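Local coordinates for protein HMTCP-1 (Homo sapiens, PDB 1A1X) that binds the protein kinases AKT1 and AKT2 through their PH domains and enhances their phosphorylation and activation, at residues F40-V45 against L101-P106; E5-P10 against Q89-V94. All blocks are in the same frame, centred on the assembly; numbering follows the deposited sequence.

From the N terminus, residues 5-10 run as a loop before the first barrel strand and lie along 89-94, so contact 2 closes a loop of 78 residues. Inside that loop begins contact 1, where residues 40-45, on strand 41-46, pair with 101-106, on strand 97-104, after 55 intervening residues; the chain is a compact example of how a closed barrel joins strands far apart in sequence. Because 101-106 follows 89-94, the two closures cross. Strands 85-94 and 97-104 are neighbours, which puts the contacts, with centres about 16 Å apart, in the same sheet; Arg42 NE reaches Gln89 OE1 at 2.5 Å, and both contacts touch the second subunit.

Contact 1. Residues F40-V45 against L101-P106; sequences FLRARV and LLKLLP
The Phe40 ring carries the Lys103 side chain over one face, while Arg42 CG lies in plane at its edge. Lys103 CE stands 3.3 Å from the ring centroid as a CH-pi contact, and Lys103 NZ, 3.7 Å from the same centroid, adds a cation-pi interaction. The guanidinium of Arg42 in turn has Phe40 CE2 over the centre of one face. These groups decorate an antiparallel strand pair that joins the two halves of the TCL1-family barrel, 41-45 against 101-104. Lys103 sends CG opposite its own backbone N (chi1 -176°) and stays fully extended, a shape that carries its end across the ring. Its ammonium is also bound by Gly4 and Glu5 of the second subunit; Arg42 pairs with Gln89 and with that same Glu5, whose charge probably eases the closeness of the two cations.

Between the strands, Ala43 and Leu102 form a hydrogen-bonded pair: Ala43 N gives to Leu102 O at 2.8 Å, and Leu102 N returns to Ala43 O at 2.9 Å. On the face bearing Ala43 and Leu102, their CB atoms pack together. Leu101 is on the other face with Arg42 and Arg44, its two methyls divided between them: Leu101 CD2 meets Arg42 CD, and Leu101 CD1 lies 4.1 Å from Arg44 CB.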
loop_
_atom_site.group_PDB
_atom_site.type_symbol
_atom_site.label_atom_id
_atom_site.label_comp_id
_atom_site.label_asym_id
_atom_site.label_seq_id
_atom_site.Cartn_x
_atom_site.Cartn_y
_atom_site.Cartn_z
ATOM N N PHE A 40 12.262 -2.564 10.218
ATOM C CA PHE A 40 10.978 -2.455 10.914
ATOM C C PHE A 40 9.993 -3.552 10.557
ATOM O O PHE A 40 10.259 -4.410 9.712
ATOM C CB PHE A 40 10.336 -1.076 10.682
ATOM C CG PHE A 40 10.178 -0.733 9.244
ATOM C CD1 PHE A 40 11.209 -0.111 8.554
ATOM C CD2 PHE A 40 9.030 -1.095 8.555
ATOM C CE1 PHE A 40 11.101 0.142 7.184
ATOM C CE2 PHE A 40 8.913 -0.845 7.189
ATOM C CZ PHE A 40 9.953 -0.227 6.501
ATOM N N LEU A 41 8.830 -3.480 11.193
ATOM C CA LEU A 41 7.788 -4.457 10.991
ATOM C C LEU A 41 6.478 -3.829 10.543
ATOM O O LEU A 41 6.092 -2.754 11.004
ATOM C CB LEU A 41 7.593 -5.233 12.290
ATOM C CG LEU A 41 6.626 -6.406 12.274
ATOM C CD1 LEU A 41 7.255 -7.581 12.999
ATOM C CD2 LEU A 41 5.312 -5.998 12.897
ATOM N N ARG A 42 5.827 -4.500 9.602
ATOM C CA ARG A 42 4.536 -4.077 9.074
ATOM C C ARG A 42 3.544 -5.222 9.249
ATOM O O ARG A 42 3.930 -6.389 9.299
ATOM C CB ARG A 42 4.621 -3.738 7.576
ATOM C CG ARG A 42 5.306 -2.410 7.238
ATOM C CD ARG A 42 4.836 -1.882 5.871
ATOM N NE ARG A 42 5.663 -0.779 5.379
ATOM C CZ ARG A 42 6.654 -0.906 4.498
ATOM N NH1 ARG A 42 6.958 -2.091 3.989
ATOM N NH2 ARG A 42 7.359 0.155 4.136
ATOM N N ALA A 43 2.273 -4.878 9.392
ATOM C CA ALA A 43 1.220 -5.874 9.512
ATOM C C ALA A 43 0.198 -5.514 8.446
ATOM O O ALA A 43 -0.176 -4.360 8.317
ATOM C CB ALA A 43 0.582 -5.826 10.889
ATOM N N ARG A 44 -0.172 -6.482 7.623
ATOM C CA ARG A 44 -1.165 -6.257 6.585
ATOM C C ARG A 44 -2.412 -6.940 7.130
ATOM O O ARG A 44 -2.395 -8.127 7.433
ATOM C CB ARG A 44 -0.710 -6.876 5.265
ATOM C CG ARG A 44 -1.582 -6.510 4.077
ATOM C CD ARG A 44 -0.770 -6.547 2.793
ATOM N NE ARG A 44 -0.154 -7.847 2.585
ATOM C CZ ARG A 44 -0.758 -8.885 2.015
ATOM N NH1 ARG A 44 -2.009 -8.786 1.586
ATOM N NH2 ARG A 44 -0.097 -10.022 1.863
ATOM N N VAL A 45 -3.465 -6.161 7.333
ATOM C CA VAL A 45 -4.692 -6.685 7.921
ATOM C C VAL A 45 -5.856 -6.540 6.954
ATOM O O VAL A 45 -6.158 -5.436 6.491
ATOM C CB VAL A 45 -5.023 -5.944 9.259
ATOM C CG1 VAL A 45 -5.947 -6.778 10.106
ATOM C CG2 VAL A 45 -3.739 -5.602 10.034
ATOM N N LEU A 101 -2.719 -1.347 6.104
ATOM C CA LEU A 101 -1.288 -1.615 6.088
ATOM C C LEU A 101 -0.726 -0.791 7.241
ATOM O O LEU A 101 -0.679 0.445 7.177
ATOM C CB LEU A 101 -0.623 -1.222 4.762
ATOM C CG LEU A 101 0.864 -1.615 4.766
ATOM C CD1 LEU A 101 0.994 -3.130 4.832
ATOM C CD2 LEU A 101 1.587 -1.050 3.545
ATOM N N LEU A 102 -0.346 -1.495 8.309
ATOM C CA LEU A 102 0.181 -0.890 9.534
ATOM C C LEU A 102 1.688 -1.018 9.682
ATOM O O LEU A 102 2.264 -2.060 9.390
ATOM C CB LEU A 102 -0.475 -1.544 10.755
ATOM C CG LEU A 102 -1.998 -1.548 10.812
ATOM C CD1 LEU A 102 -2.484 -2.267 12.075
ATOM C CD2 LEU A 102 -2.496 -0.118 10.774
ATOM N N LYS A 103 2.310 0.028 10.209
ATOM C CA LYS A 103 3.744 0.023 10.412
ATOM C C LYS A 103 4.058 0.352 11.862
ATOM O O LYS A 103 3.677 1.412 12.357
ATOM C CB LYS A 103 4.414 1.049 9.490
ATOM C CG LYS A 103 5.944 1.043 9.559
ATOM C CD LYS A 103 6.543 2.078 8.637
ATOM C CE LYS A 103 8.044 2.046 8.723
ATOM N NZ LYS A 103 8.676 2.956 7.740
ATOM N N LEU A 104 4.748 -0.560 12.539
ATOM C CA LEU A 104 5.119 -0.347 13.937
ATOM C C LEU A 104 6.212 0.706 14.021
ATOM O O LEU A 104 7.291 0.533 13.460
ATOM C CB LEU A 104 5.596 -1.652 14.579
ATOM C CG LEU A 104 6.080 -1.513 16.017
ATOM C CD1 LEU A 104 4.982 -0.928 16.898
ATOM C CD2 LEU A 104 6.527 -2.861 16.526
ATOM N N LEU A 105 5.904 1.807 14.690
ATOM C CA LEU A 105 6.831 2.914 14.851
ATOM C C LEU A 105 7.665 2.758 16.123
ATOM O O LEU A 105 7.250 2.077 17.065
ATOM C CB LEU A 105 6.047 4.225 14.907
ATOM C CG LEU A 105 5.197 4.564 13.679
ATOM C CD1 LEU A 105 4.387 5.827 13.955
ATOM C CD2 LEU A 105 6.081 4.760 12.471
ATOM N N PRO A 106 8.864 3.369 16.157
ATOM C CA PRO A 106 9.728 3.276 17.340
ATOM C C PRO A 106 9.061 4.000 18.492
ATOM O O PRO A 106 8.384 5.008 18.275
ATOM C CB PRO A 106 11.010 3.978 16.888
ATOM C CG PRO A 106 10.531 4.952 15.855
ATOM C CD PRO A 106 9.505 4.158 15.090
#

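Contact 2. Residues E5-P10 against Q89-V94; sequences EDVGAP and QHHLMV
Val7 sets one methyl squarely over the imidazole of His91: Val7 CG1 is 3.7 Å from the ring centroid and 9° off its normal, a CH-pi contact. The setting is a beta barrel of the TCL1 family, where the irregular N-terminal residues 5-10 lie against strand 89-94 before entering the first barrel strand. With CG1 lodged between backbone N and carbonyl carbon (chi1 68°), CG2 stands anti to the backbone N and reaches Met93 CE while still touching His91 NE2. Met93 CE comes within 3.3 Å of Val7 CG2, a close fit for two methyl groups.

His91 extends from the strand with its ring reaching toward the loop. The chain wraps round the ring from Val7 onward: the carbonyl carbon of Ala9 comes to its edge, and the side chains of Pro10 and His91 run at about a right angle to each other, Pro10 CB lying 3.9 Å from His91 CE1. His91 NE2 is hydrogen-bonded to Gln98 on the adjoining strand, a bond that probably helps fix the turn of the ring against Val7.

Glu5 bends at chi2 (-72°) and lays its carboxylate across Leu92, with Glu5 CD 3.6 Å from Leu92 CB. Glu5 OE2 bridges to Arg42 and Lys103 of the second subunit, while Glu5 OE1 accepts a hydrogen bond from Met93 N, so this side chain links the loop, the strand and the dimer interface. With an alanine at this position, the two cations of the second subunit would probably lose their shared carboxylate, and the amide of Met93 its acceptor. The bond to that amide is long but straight: Met93 N lies 3.3 Å from Glu5 OE1, approaching from above the carboxylate plane.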
loop_
_atom_site.group_PDB
_atom_site.type_symbol
_atom_site.label_atom_id
_atom_site.label_comp_id
_atom_site.label_asym_id
_atom_site.label_seq_id
_atom_site.Cartn_x
_atom_site.Cartn_y
_atom_site.Cartn_z
ATOM N N GLU A 5 -9.797 7.025 -2.205
ATOM C CA GLU A 5 -10.623 5.840 -1.955
ATOM C C GLU A 5 -11.985 6.207 -1.390
ATOM O O GLU A 5 -12.200 7.326 -0.925
ATOM C CB GLU A 5 -9.954 4.913 -0.930
ATOM C CG GLU A 5 -8.689 4.205 -1.380
ATOM C CD GLU A 5 -8.940 3.100 -2.387
ATOM O OE1 GLU A 5 -9.721 2.179 -2.089
ATOM O OE2 GLU A 5 -8.331 3.141 -3.472
ATOM N N ASP A 6 -12.878 5.222 -1.407
ATOM C CA ASP A 6 -14.236 5.329 -0.872
ATOM C C ASP A 6 -14.396 4.146 0.096
ATOM O O ASP A 6 -15.460 3.534 0.181
ATOM C CB ASP A 6 -15.283 5.220 -1.999
ATOM C CG ASP A 6 -15.410 6.499 -2.825
ATOM O OD1 ASP A 6 -16.059 7.457 -2.343
ATOM O OD2 ASP A 6 -14.887 6.535 -3.964
ATOM N N VAL A 7 -13.316 3.824 0.809
ATOM C CA VAL A 7 -13.284 2.705 1.760
ATOM C C VAL A 7 -13.909 3.053 3.111
ATOM O O VAL A 7 -14.331 2.167 3.854
ATOM C CB VAL A 7 -11.827 2.188 1.969
ATOM C CG1 VAL A 7 -10.993 3.225 2.693
ATOM C CG2 VAL A 7 -11.819 0.868 2.712
ATOM N N GLY A 8 -13.959 4.344 3.424
ATOM C CA GLY A 8 -14.548 4.774 4.679
ATOM C C GLY A 8 -13.589 4.752 5.850
ATOM O O GLY A 8 -12.368 4.680 5.666
ATOM N N ALA A 9 -14.153 4.781 7.056
ATOM C CA ALA A 9 -13.361 4.798 8.284
ATOM C C ALA A 9 -12.815 3.443 8.728
ATOM O O ALA A 9 -13.446 2.399 8.524
ATOM C CB ALA A 9 -14.166 5.427 9.417
ATOM N N PRO A 10 -11.600 3.445 9.302
ATOM C CA PRO A 10 -10.966 2.216 9.784
ATOM C C PRO A 10 -11.630 1.801 11.091
ATOM O O PRO A 10 -12.331 2.602 11.710
ATOM C CB PRO A 10 -9.512 2.650 10.000
ATOM C CG PRO A 10 -9.636 4.076 10.361
ATOM C CD PRO A 10 -10.655 4.575 9.370
ATOM N N GLN A 89 -0.359 3.129 7.003
ATOM C CA GLN A 89 0.292 3.568 5.766
ATOM C C GLN A 89 -0.687 3.611 4.605
ATOM O O GLN A 89 -0.541 4.418 3.683
ATOM C CB GLN A 89 1.510 2.713 5.462
ATOM C CG GLN A 89 2.511 2.759 6.591
ATOM C CD GLN A 89 3.874 2.317 6.148
ATOM O OE1 GLN A 89 4.137 1.130 6.015
ATOM N NE2 GLN A 89 4.753 3.276 5.904
ATOM N N HIS A 90 -1.658 2.704 4.629
ATOM C CA HIS A 90 -2.726 2.722 3.637
ATOM C C HIS A 90 -3.953 1.936 4.088
ATOM O O HIS A 90 -3.861 1.020 4.910
ATOM C CB HIS A 90 -2.249 2.398 2.203
ATOM C CG HIS A 90 -2.114 0.941 1.890
ATOM N ND1 HIS A 90 -3.041 -0.002 2.279
ATOM C CD2 HIS A 90 -1.190 0.277 1.159
ATOM C CE1 HIS A 90 -2.693 -1.182 1.801
ATOM N NE2 HIS A 90 -1.573 -1.040 1.119
ATOM N N HIS A 91 -5.109 2.397 3.630
ATOM C CA HIS A 91 -6.395 1.795 3.941
ATOM C C HIS A 91 -7.164 1.826 2.634
ATOM O O HIS A 91 -7.696 2.857 2.231
ATOM C CB HIS A 91 -7.119 2.627 5.003
ATOM C CG HIS A 91 -8.472 2.100 5.379
ATOM N ND1 HIS A 91 -9.429 2.883 5.987
ATOM C CD2 HIS A 91 -9.015 0.865 5.263
ATOM C CE1 HIS A 91 -10.502 2.152 6.231
ATOM N NE2 HIS A 91 -10.277 0.925 5.802
ATOM N N LEU A 92 -7.205 0.682 1.967
ATOM C CA LEU A 92 -7.871 0.594 0.688
ATOM C C LEU A 92 -8.563 -0.727 0.433
ATOM O O LEU A 92 -8.512 -1.649 1.251
ATOM C CB LEU A 92 -6.883 0.913 -0.447
ATOM C CG LEU A 92 -5.389 0.644 -0.240
ATOM C CD1 LEU A 92 -5.088 -0.804 -0.434
ATOM C CD2 LEU A 92 -4.571 1.468 -1.197
ATOM N N MET A 93 -9.288 -0.757 -0.676
ATOM C CA MET A 93 -10.017 -1.924 -1.128
ATOM C C MET A 93 -9.109 -2.586 -2.156
ATOM O O MET A 93 -8.712 -1.948 -3.140
ATOM C CB MET A 93 -11.310 -1.472 -1.802
ATOM C CG MET A 93 -12.408 -2.520 -1.834
ATOM S SD MET A 93 -13.012 -2.890 -0.171
ATOM C CE MET A 93 -13.103 -1.275 0.532
ATOM N N VAL A 94 -8.712 -3.827 -1.891
ATOM C CA VAL A 94 -7.847 -4.561 -2.809
ATOM C C VAL A 94 -8.540 -5.853 -3.211
ATOM O O VAL A 94 -8.796 -6.715 -2.377
ATOM C CB VAL A 94 -6.494 -4.901 -2.180
ATOM C CG1 VAL A 94 -5.647 -5.681 -3.161
ATOM C CG2 VAL A 94 -5.777 -3.650 -1.785
#